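Local atomic coordinates of protein argonaute (Aquifex aeolicus, PDB entry 1YVU), a protein that uses short single-stranded DNA guides to find complementary RNA strands and cleaves the bound target with the help of divalent metal ions. Residues Lys109-Phe114 with Arg292-Ala297; Pro139-Lys144 with Leu155-Lys160. All coordinates share one frame; numbering follows the deposited sequence.

Contact 1: residues Lys109-Phe114 with Arg292-Ala297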
ATOM      1  N   LYS A 109      19.038   8.152 -21.917  1.00 52.24           N
ATOM      2  CA  LYS A 109      17.691   8.726 -22.127  1.00 54.37           C
ATOM      3  C   LYS A 109      16.644   7.822 -22.789  1.00 51.13           C
ATOM      4  O   LYS A 109      15.678   8.306 -23.382  1.00 51.15           O
ATOM      5  CB  LYS A 109      17.813  10.066 -22.872  1.00 52.91           C
ATOM      6  CG  LYS A 109      18.611  11.114 -22.103  1.00 60.89           C
ATOM      7  CD  LYS A 109      19.022  12.273 -22.975  1.00 67.97           C
ATOM      8  CE  LYS A 109      20.130  13.054 -22.309  1.00 66.47           C
ATOM      9  NZ  LYS A 109      20.537  14.188 -23.173  1.00 70.17           N
ATOM     10  N   VAL A 110      16.819   6.509 -22.607  1.00 49.13           N
ATOM     11  CA  VAL A 110      15.960   5.473 -23.185  1.00 47.25           C
ATOM     12  C   VAL A 110      14.536   5.396 -22.612  1.00 44.50           C
ATOM     13  O   VAL A 110      13.596   5.000 -23.304  1.00 40.72           O
ATOM     14  CB  VAL A 110      16.692   4.118 -23.159  1.00 43.32           C
ATOM     15  CG1 VAL A 110      16.973   3.687 -21.734  1.00 40.54           C
ATOM     16  CG2 VAL A 110      15.954   3.059 -24.004  1.00 41.34           C
ATOM     17  N   LYS A 111      14.381   5.840 -21.371  1.00 45.57           N
ATOM     18  CA  LYS A 111      13.070   5.861 -20.739  1.00 47.50           C
ATOM     19  C   LYS A 111      12.355   7.129 -21.252  1.00 43.62           C
ATOM     20  O   LYS A 111      11.133   7.169 -21.379  1.00 44.98           O
ATOM     21  CB  LYS A 111      13.209   5.862 -19.216  1.00 50.05           C
ATOM     22  CG  LYS A 111      12.017   5.214 -18.522  1.00 48.61           C
ATOM     23  CD  LYS A 111      11.851   5.601 -17.043  1.00 46.64           C
ATOM     24  CE  LYS A 111      12.940   5.023 -16.157  1.00 39.51           C
ATOM     25  NZ  LYS A 111      12.349   4.717 -14.849  1.00 35.27           N
ATOM     26  N   ASP A 112      13.149   8.124 -21.637  1.00 46.69           N
ATOM     27  CA  ASP A 112      12.623   9.368 -22.178  1.00 53.12           C
ATOM     28  C   ASP A 112      12.222   9.176 -23.641  1.00 52.61           C
ATOM     29  O   ASP A 112      11.257   9.791 -24.096  1.00 53.40           O
ATOM     30  CB  ASP A 112      13.661  10.478 -22.070  1.00 60.03           C
ATOM     31  CG  ASP A 112      14.127  10.693 -20.658  1.00 62.96           C
ATOM     32  OD1 ASP A 112      13.286  10.621 -19.729  1.00 65.20           O
ATOM     33  OD2 ASP A 112      15.342  10.921 -20.478  1.00 64.03           O
ATOM     34  N   LYS A 113      12.956   8.322 -24.370  1.00 53.83           N
ATOM     35  CA  LYS A 113      12.626   8.032 -25.771  1.00 51.26           C
ATOM     36  C   LYS A 113      11.318   7.244 -25.781  1.00 53.88           C
ATOM     37  O   LYS A 113      10.449   7.507 -26.609  1.00 52.20           O
ATOM     38  CB  LYS A 113      13.711   7.215 -26.497  1.00 50.87           C
ATOM     39  CG  LYS A 113      13.674   7.387 -28.057  1.00 56.12           C
ATOM     40  CD  LYS A 113      14.268   6.191 -28.824  1.00 62.67           C
ATOM     41  CE  LYS A 113      14.123   6.334 -30.351  1.00 54.47           C
ATOM     42  NZ  LYS A 113      14.537   5.067 -31.057  1.00 51.43           N
ATOM     43  N   PHE A 114      11.154   6.359 -24.793  1.00 50.29           N
ATOM     44  CA  PHE A 114       9.954   5.544 -24.668  1.00 49.64           C
ATOM     45  C   PHE A 114       8.723   6.370 -24.348  1.00 53.83           C
ATOM     46  O   PHE A 114       7.707   6.241 -25.022  1.00 55.28           O
ATOM     47  CB  PHE A 114      10.108   4.456 -23.610  1.00 55.12           C
ATOM     48  CG  PHE A 114       8.940   3.498 -23.567  1.00 52.28           C
ATOM     49  CD1 PHE A 114       8.696   2.623 -24.658  1.00 47.66           C
ATOM     50  CD2 PHE A 114       8.028   3.519 -22.491  1.00 50.09           C
ATOM     51  CE1 PHE A 114       7.545   1.778 -24.688  1.00 49.70           C
ATOM     52  CE2 PHE A 114       6.865   2.680 -22.498  1.00 47.50           C
ATOM     53  CZ  PHE A 114       6.625   1.808 -23.607  1.00 50.44           C
ATOM     54  N   ARG A 292      13.292  -4.543 -24.816  1.00 52.28           N
ATOM     55  CA  ARG A 292      14.008  -4.547 -26.083  1.00 52.82           C
ATOM     56  C   ARG A 292      14.814  -3.259 -26.297  1.00 52.49           C
ATOM     57  O   ARG A 292      16.006  -3.334 -26.593  1.00 53.83           O
ATOM     58  CB  ARG A 292      13.036  -4.798 -27.244  1.00 54.70           C
ATOM     59  CG  ARG A 292      12.290  -6.140 -27.212  1.00 64.94           C
ATOM     60  CD  ARG A 292      11.541  -6.384 -28.521  1.00 67.35           C
ATOM     61  NE  ARG A 292      10.426  -7.334 -28.426  1.00 79.03           N
ATOM     62  CZ  ARG A 292       9.880  -7.965 -29.467  1.00 83.22           C
ATOM     63  NH1 ARG A 292      10.337  -7.772 -30.704  1.00 79.53           N
ATOM     64  NH2 ARG A 292       8.848  -8.779 -29.269  1.00 87.05           N
ATOM     65  N   ARG A 293      14.206  -2.110 -25.973  1.00 53.89           N
ATOM     66  CA  ARG A 293      14.840  -0.785 -26.130  1.00 55.63           C
ATOM     67  C   ARG A 293      15.993  -0.521 -25.173  1.00 52.33           C
ATOM     68  O   ARG A 293      16.956   0.180 -25.524  1.00 50.86           O
ATOM     69  CB  ARG A 293      13.814   0.343 -26.025  1.00 59.45           C
ATOM     70  CG  ARG A 293      12.860   0.423 -27.202  1.00 67.29           C
ATOM     71  CD  ARG A 293      11.855   1.517 -26.953  1.00 71.76           C
ATOM     72  NE  ARG A 293      10.798   1.576 -27.960  1.00 75.05           N
ATOM     73  CZ  ARG A 293      10.410   2.690 -28.574  1.00 82.97           C
ATOM     74  NH1 ARG A 293      11.000   3.855 -28.297  1.00 84.05           N
ATOM     75  NH2 ARG A 293       9.395   2.653 -29.434  1.00 90.45           N
ATOM     76  N   TYR A 294      15.876  -1.087 -23.969  1.00 48.73           N
ATOM     77  CA  TYR A 294      16.909  -0.981 -22.937  1.00 45.42           C
ATOM     78  C   TYR A 294      18.126  -1.769 -23.403  1.00 43.90           C
ATOM     79  O   TYR A 294      19.251  -1.295 -23.274  1.00 44.27           O
ATOM     80  CB  TYR A 294      16.442  -1.571 -21.585  1.00 41.37           C
ATOM     81  CG  TYR A 294      15.502  -0.736 -20.734  1.00 33.22           C
ATOM     82  CD1 TYR A 294      14.975  -1.248 -19.534  1.00 19.87           C
ATOM     83  CD2 TYR A 294      15.107   0.558 -21.131  1.00 37.96           C
ATOM     84  CE1 TYR A 294      14.067  -0.477 -18.758  1.00 27.75           C
ATOM     85  CE2 TYR A 294      14.204   1.341 -20.363  1.00 30.58           C
ATOM     86  CZ  TYR A 294      13.692   0.823 -19.192  1.00 29.29           C
ATOM     87  OH  TYR A 294      12.816   1.600 -18.495  1.00 23.52           O
ATOM     88  N   VAL A 295      17.874  -2.922 -24.029  1.00 43.77           N
ATOM     89  CA  VAL A 295      18.945  -3.789 -24.497  1.00 44.14           C
ATOM     90  C   VAL A 295      19.718  -3.201 -25.673  1.00 44.92           C
ATOM     91  O   VAL A 295      20.897  -3.516 -25.821  1.00 48.42           O
ATOM     92  CB  VAL A 295      18.475  -5.236 -24.833  1.00 45.60           C
ATOM     93  CG1 VAL A 295      19.668  -6.208 -24.723  1.00 53.06           C
ATOM     94  CG2 VAL A 295      17.400  -5.706 -23.874  1.00 46.57           C
ATOM     95  N   LYS A 296      19.089  -2.328 -26.474  1.00 48.98           N
ATOM     96  CA  LYS A 296      19.776  -1.675 -27.617  1.00 43.27           C
ATOM     97  C   LYS A 296      20.722  -0.636 -27.022  1.00 43.26           C
ATOM     98  O   LYS A 296      21.942  -0.590 -27.288  1.00 42.39           O
ATOM     99  CB  LYS A 296      18.799  -0.870 -28.493  1.00 54.50           C
ATOM    100  CG  LYS A 296      18.118  -1.565 -29.650  1.00 56.56           C
ATOM    101  CD  LYS A 296      17.626  -0.498 -30.655  1.00 56.93           C
ATOM    102  CE  LYS A 296      16.972  -1.142 -31.876  1.00 59.79           C
ATOM    103  NZ  LYS A 296      17.039  -0.278 -33.091  1.00 64.26           N
ATOM    104  N   ALA A 297      20.102   0.120 -26.122  1.00 39.37           N
ATOM    105  CA  ALA A 297      20.693   1.221 -25.415  1.00 35.57           C
ATOM    106  C   ALA A 297      21.797   0.865 -24.459  1.00 37.24           C
ATOM    107  O   ALA A 297      22.643   1.720 -24.176  1.00 37.12           O
ATOM    108  CB  ALA A 297      19.604   1.941 -24.675  1.00 37.86           C
TER
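V110 carries the centre of this helix-helix contact, pointing its side chain at the facing helix. CG1 lies 3.7 Å from CD2 of Y294, while CG2 sits near the plane of that ring at its edge, 3.9 Å from CB of A297, and also rests on the backbone carbonyl of R293. CG2 is anti to the backbone N and CG1 stands between N and the carbonyl carbon (chi1 63°), which sets both methyls against Y294 and turns CG2 to A297 as well. Farther along, F114 meets the extended side chain of R293 at about a right angle: ring atom CD1 lies over one face of the guanidinium, 4.1 Å from NE of R293, and the two planes are 83° apart. K113 passes its aliphatic CD by NH1 of the same arginine at 4.1 Å. The two helical segments belong to linker L1 and linker L2, which flank the PAZ domain in sequence, and they run at 139° to each other, their axes 10.1 Å apart. Their contact thus brings together the chain entering PAZ and the chain leaving it, as an example of apolar packing bordered by charged groups. Second-shell residues fix the polar ends. NH2 of R293 is hydrogen-bonded to the hydroxyl of Y289, one turn earlier on its own helix. The hydroxyl of Y294 passes 3.7 Å from CG of K111 and is hydrogen-bonded to E143, which also forms a salt bridge with NZ of K111; that NZ is also hydrogen-bonded to the backbone O of V141. A leucine in place of Y294 would probably leave the carboxylate of E143 without its hydroxyl partner and open a gap beside K111. L105, from helix 94-107, packs against both V110 and Y294.

Contact 2: residues Pro139-Lys144 with Leu155-Lys160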
ATOM      1  N   PRO A 139       2.191   7.493 -18.318  1.00 49.30           N
ATOM      2  CA  PRO A 139       2.865   6.212 -18.047  1.00 53.01           C
ATOM      3  C   PRO A 139       4.102   6.375 -17.186  1.00 54.61           C
ATOM      4  O   PRO A 139       4.912   7.287 -17.387  1.00 54.65           O
ATOM      5  CB  PRO A 139       3.281   5.728 -19.432  1.00 46.40           C
ATOM      6  CG  PRO A 139       2.454   6.517 -20.352  1.00 47.92           C
ATOM      7  CD  PRO A 139       2.329   7.841 -19.741  1.00 46.72           C
ATOM      8  N   GLU A 140       4.227   5.493 -16.207  1.00 60.06           N
ATOM      9  CA  GLU A 140       5.387   5.483 -15.334  1.00 63.90           C
ATOM     10  C   GLU A 140       5.987   4.096 -15.450  1.00 58.36           C
ATOM     11  O   GLU A 140       5.278   3.074 -15.505  1.00 54.35           O
ATOM     12  CB  GLU A 140       5.033   5.836 -13.875  1.00 68.80           C
ATOM     13  CG  GLU A 140       4.134   4.821 -13.157  1.00 77.15           C
ATOM     14  CD  GLU A 140       3.581   5.301 -11.828  1.00 88.26           C
ATOM     15  OE1 GLU A 140       4.219   6.175 -11.195  1.00 92.24           O
ATOM     16  OE2 GLU A 140       2.505   4.788 -11.419  1.00 89.11           O
ATOM     17  N   VAL A 141       7.299   4.101 -15.640  1.00 56.34           N
ATOM     18  CA  VAL A 141       8.059   2.882 -15.776  1.00 52.83           C
ATOM     19  C   VAL A 141       9.009   2.813 -14.585  1.00 48.58           C
ATOM     20  O   VAL A 141       9.974   3.583 -14.487  1.00 41.11           O
ATOM     21  CB  VAL A 141       8.842   2.820 -17.121  1.00 45.31           C
ATOM     22  CG1 VAL A 141       8.876   1.402 -17.630  1.00 48.19           C
ATOM     23  CG2 VAL A 141       8.226   3.748 -18.181  1.00 51.20           C
ATOM     24  N   ASN A 142       8.652   1.949 -13.640  1.00 46.00           N
ATOM     25  CA  ASN A 142       9.436   1.731 -12.439  1.00 49.76           C
ATOM     26  C   ASN A 142      10.222   0.414 -12.521  1.00 48.09           C
ATOM     27  O   ASN A 142       9.661  -0.641 -12.852  1.00 48.27           O
ATOM     28  CB  ASN A 142       8.524   1.766 -11.204  1.00 52.35           C
ATOM     29  CG  ASN A 142       8.065   3.198 -10.828  1.00 62.65           C
ATOM     30  OD1 ASN A 142       8.157   4.158 -11.614  1.00 64.25           O
ATOM     31  ND2 ASN A 142       7.573   3.333  -9.604  1.00 61.03           N
ATOM     32  N   GLU A 143      11.541   0.522 -12.334  1.00 50.07           N
ATOM     33  CA  GLU A 143      12.478  -0.619 -12.349  1.00 45.28           C
ATOM     34  C   GLU A 143      13.177  -0.725 -11.001  1.00 47.67           C
ATOM     35  O   GLU A 143      13.659   0.271 -10.445  1.00 50.48           O
ATOM     36  CB  GLU A 143      13.615  -0.470 -13.383  1.00 44.07           C
ATOM     37  CG  GLU A 143      13.253  -0.044 -14.783  1.00 36.04           C
ATOM     38  CD  GLU A 143      12.994   1.440 -14.893  1.00 34.03           C
ATOM     39  OE1 GLU A 143      13.438   2.212 -14.014  1.00 32.63           O
ATOM     40  OE2 GLU A 143      12.339   1.837 -15.875  1.00 38.03           O
ATOM     41  N   LYS A 144      13.246  -1.939 -10.492  1.00 47.35           N
ATOM     42  CA  LYS A 144      13.936  -2.214  -9.246  1.00 41.64           C
ATOM     43  C   LYS A 144      14.689  -3.528  -9.466  1.00 40.07           C
ATOM     44  O   LYS A 144      14.215  -4.403 -10.200  1.00 42.27           O
ATOM     45  CB  LYS A 144      12.943  -2.303  -8.087  1.00 37.05           C
ATOM     46  CG  LYS A 144      12.741  -0.986  -7.390  1.00 45.00           C
ATOM     47  CD  LYS A 144      11.452  -0.947  -6.627  1.00 44.00           C
ATOM     48  CE  LYS A 144      11.254   0.431  -6.026  1.00 49.81           C
ATOM     49  NZ  LYS A 144       9.799   0.696  -5.776  1.00 57.02           N
ATOM     50  N   LEU A 155      15.650  -8.077 -12.907  1.00 24.60           N
ATOM     51  CA  LEU A 155      15.165  -6.749 -13.142  1.00 19.41           C
ATOM     52  C   LEU A 155      13.677  -6.885 -13.086  1.00 22.19           C
ATOM     53  O   LEU A 155      13.070  -7.696 -13.797  1.00 19.04           O
ATOM     54  CB  LEU A 155      15.596  -6.148 -14.468  1.00 15.36           C
ATOM     55  CG  LEU A 155      15.027  -4.740 -14.732  1.00 14.60           C
ATOM     56  CD1 LEU A 155      15.534  -3.700 -13.735  1.00 20.94           C
ATOM     57  CD2 LEU A 155      15.381  -4.330 -16.120  1.00 17.57           C
ATOM     58  N   HIS A 156      13.154  -6.237 -12.057  1.00 25.24           N
ATOM     59  CA  HIS A 156      11.738  -6.155 -11.829  1.00 27.72           C
ATOM     60  C   HIS A 156      11.361  -4.903 -12.620  1.00 33.78           C
ATOM     61  O   HIS A 156      11.836  -3.793 -12.309  1.00 31.69           O
ATOM     62  CB  HIS A 156      11.446  -5.967 -10.345  1.00 21.11           C
ATOM     63  CG  HIS A 156      10.048  -5.533 -10.051  1.00 27.98           C
ATOM     64  ND1 HIS A 156       9.032  -5.617 -10.979  1.00 25.40           N
ATOM     65  CD2 HIS A 156       9.513  -4.941  -8.957  1.00 29.82           C
ATOM     66  CE1 HIS A 156       7.931  -5.081 -10.479  1.00 30.03           C
ATOM     67  NE2 HIS A 156       8.196  -4.668  -9.253  1.00 38.35           N
ATOM     68  N   LEU A 157      10.540  -5.114 -13.652  1.00 34.65           N
ATOM     69  CA  LEU A 157      10.086  -4.030 -14.504  1.00 35.85           C
ATOM     70  C   LEU A 157       8.575  -4.007 -14.694  1.00 34.24           C
ATOM     71  O   LEU A 157       7.964  -4.999 -15.091  1.00 35.39           O
ATOM     72  CB  LEU A 157      10.815  -4.095 -15.842  1.00 34.06           C
ATOM     73  CG  LEU A 157      10.512  -3.174 -17.028  1.00 32.09           C
ATOM     74  CD1 LEU A 157      10.389  -1.716 -16.664  1.00 32.55           C
ATOM     75  CD2 LEU A 157      11.641  -3.356 -17.995  1.00 37.66           C
ATOM     76  N   ASP A 158       7.993  -2.847 -14.432  1.00 37.46           N
ATOM     77  CA  ASP A 158       6.562  -2.670 -14.570  1.00 39.80           C
ATOM     78  C   ASP A 158       6.247  -1.365 -15.291  1.00 42.03           C
ATOM     79  O   ASP A 158       7.123  -0.511 -15.489  1.00 41.27           O
ATOM     80  CB  ASP A 158       5.889  -2.682 -13.184  1.00 42.06           C
ATOM     81  CG  ASP A 158       4.499  -3.333 -13.191  1.00 40.63           C
ATOM     82  OD1 ASP A 158       3.777  -3.275 -14.220  1.00 27.63           O
ATOM     83  OD2 ASP A 158       4.142  -3.909 -12.140  1.00 44.26           O
ATOM     84  N   LEU A 159       4.969  -1.249 -15.666  1.00 38.94           N
ATOM     85  CA  LEU A 159       4.397  -0.098 -16.352  1.00 39.42           C
ATOM     86  C   LEU A 159       3.055   0.218 -15.713  1.00 37.65           C
ATOM     87  O   LEU A 159       2.125  -0.589 -15.745  1.00 32.96           O
ATOM     88  CB  LEU A 159       4.201  -0.400 -17.839  1.00 36.59           C
ATOM     89  CG  LEU A 159       3.677   0.779 -18.644  1.00 35.99           C
ATOM     90  CD1 LEU A 159       4.792   1.757 -18.936  1.00 43.29           C
ATOM     91  CD2 LEU A 159       3.100   0.270 -19.913  1.00 39.89           C
ATOM     92  N   LYS A 160       2.977   1.370 -15.069  1.00 36.96           N
ATOM     93  CA  LYS A 160       1.733   1.778 -14.442  1.00 49.02           C
ATOM     94  C   LYS A 160       1.283   3.108 -15.050  1.00 44.35           C
ATOM     95  O   LYS A 160       2.029   3.699 -15.825  1.00 44.89           O
ATOM     96  CB  LYS A 160       1.919   1.815 -12.917  1.00 55.52           C
ATOM     97  CG  LYS A 160       2.122   0.394 -12.331  1.00 70.15           C
ATOM     98  CD  LYS A 160       2.512   0.324 -10.853  1.00 76.90           C
ATOM     99  CE  LYS A 160       2.744  -1.145 -10.451  1.00 78.87           C
ATOM    100  NZ  LYS A 160       3.063  -1.347  -9.015  1.00 69.28           N
TER
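The antiparallel beta hairpin of linker L1, strands 134-147 and 153-165, supplies this contact, and its second strand continues the sheet through backbone bonds to Y10 and N8. Two reciprocal hydrogen-bonded pairs set the register. E140 and K160 exchange two bonds of 2.9 Å, each N to the other's O, and K144 and H156 are paired likewise. Between them N142 and D158 are joined more loosely: N of D158 reaches O of N142 at 3.2 Å, but the return bond is weak. On the face carrying V141, E143, L157 and L159, CD1 of L157 comes to 3.6 Å from CG1 of V141 and also touches CG of E143, whose side chain lies alongside the leucine and points the same way. CD1 of L159 packs against CG2 of V141 at 4.0 Å. With CG anti to the backbone N (chi1 175° in L157, -177° in L159), both leucines lean their CD1 methyls toward the neighbouring strand. Helix 280-299 covers this face, I290 touching V141 and L291 touching L157. On the other face E140, whose side chain is poorly ordered, runs obliquely past CB of K160, CG and OE2 nearest it, while its OE1 is in a salt bridge with R162; NZ of K160 turns to N602 and D158 pairs with R605, both of the PIWI domain. The chemistry is therefore divided by face: one is largely hydrocarbon against a helix of linker L2, with the carboxylate of E143 held by Y294 and K111, and the other holds polar ends, those of K160, D158 and H156, that reach the PIWI domain.

Contact 2 is nested inside the chain loop closed by contact 1, and the two meet directly, their centres about 13 Å apart. Two probable hydrogen bonds join them: NZ of K111 lies 2.7 Å from O of V141, and OH of Y294 lies 2.7 Å from OE2 of E143. Apolar packing accompanies these bonds, with CE1 of Y294 3.8 Å from CD2 of L157. Each helix of contact 1 thus sends one polar group to the same strand, so the helix pair is fastened to this strand from both helices. Both contacts lie away from the annotated sites, including the calcium ion held by D502 and D683 in the PIWI domain.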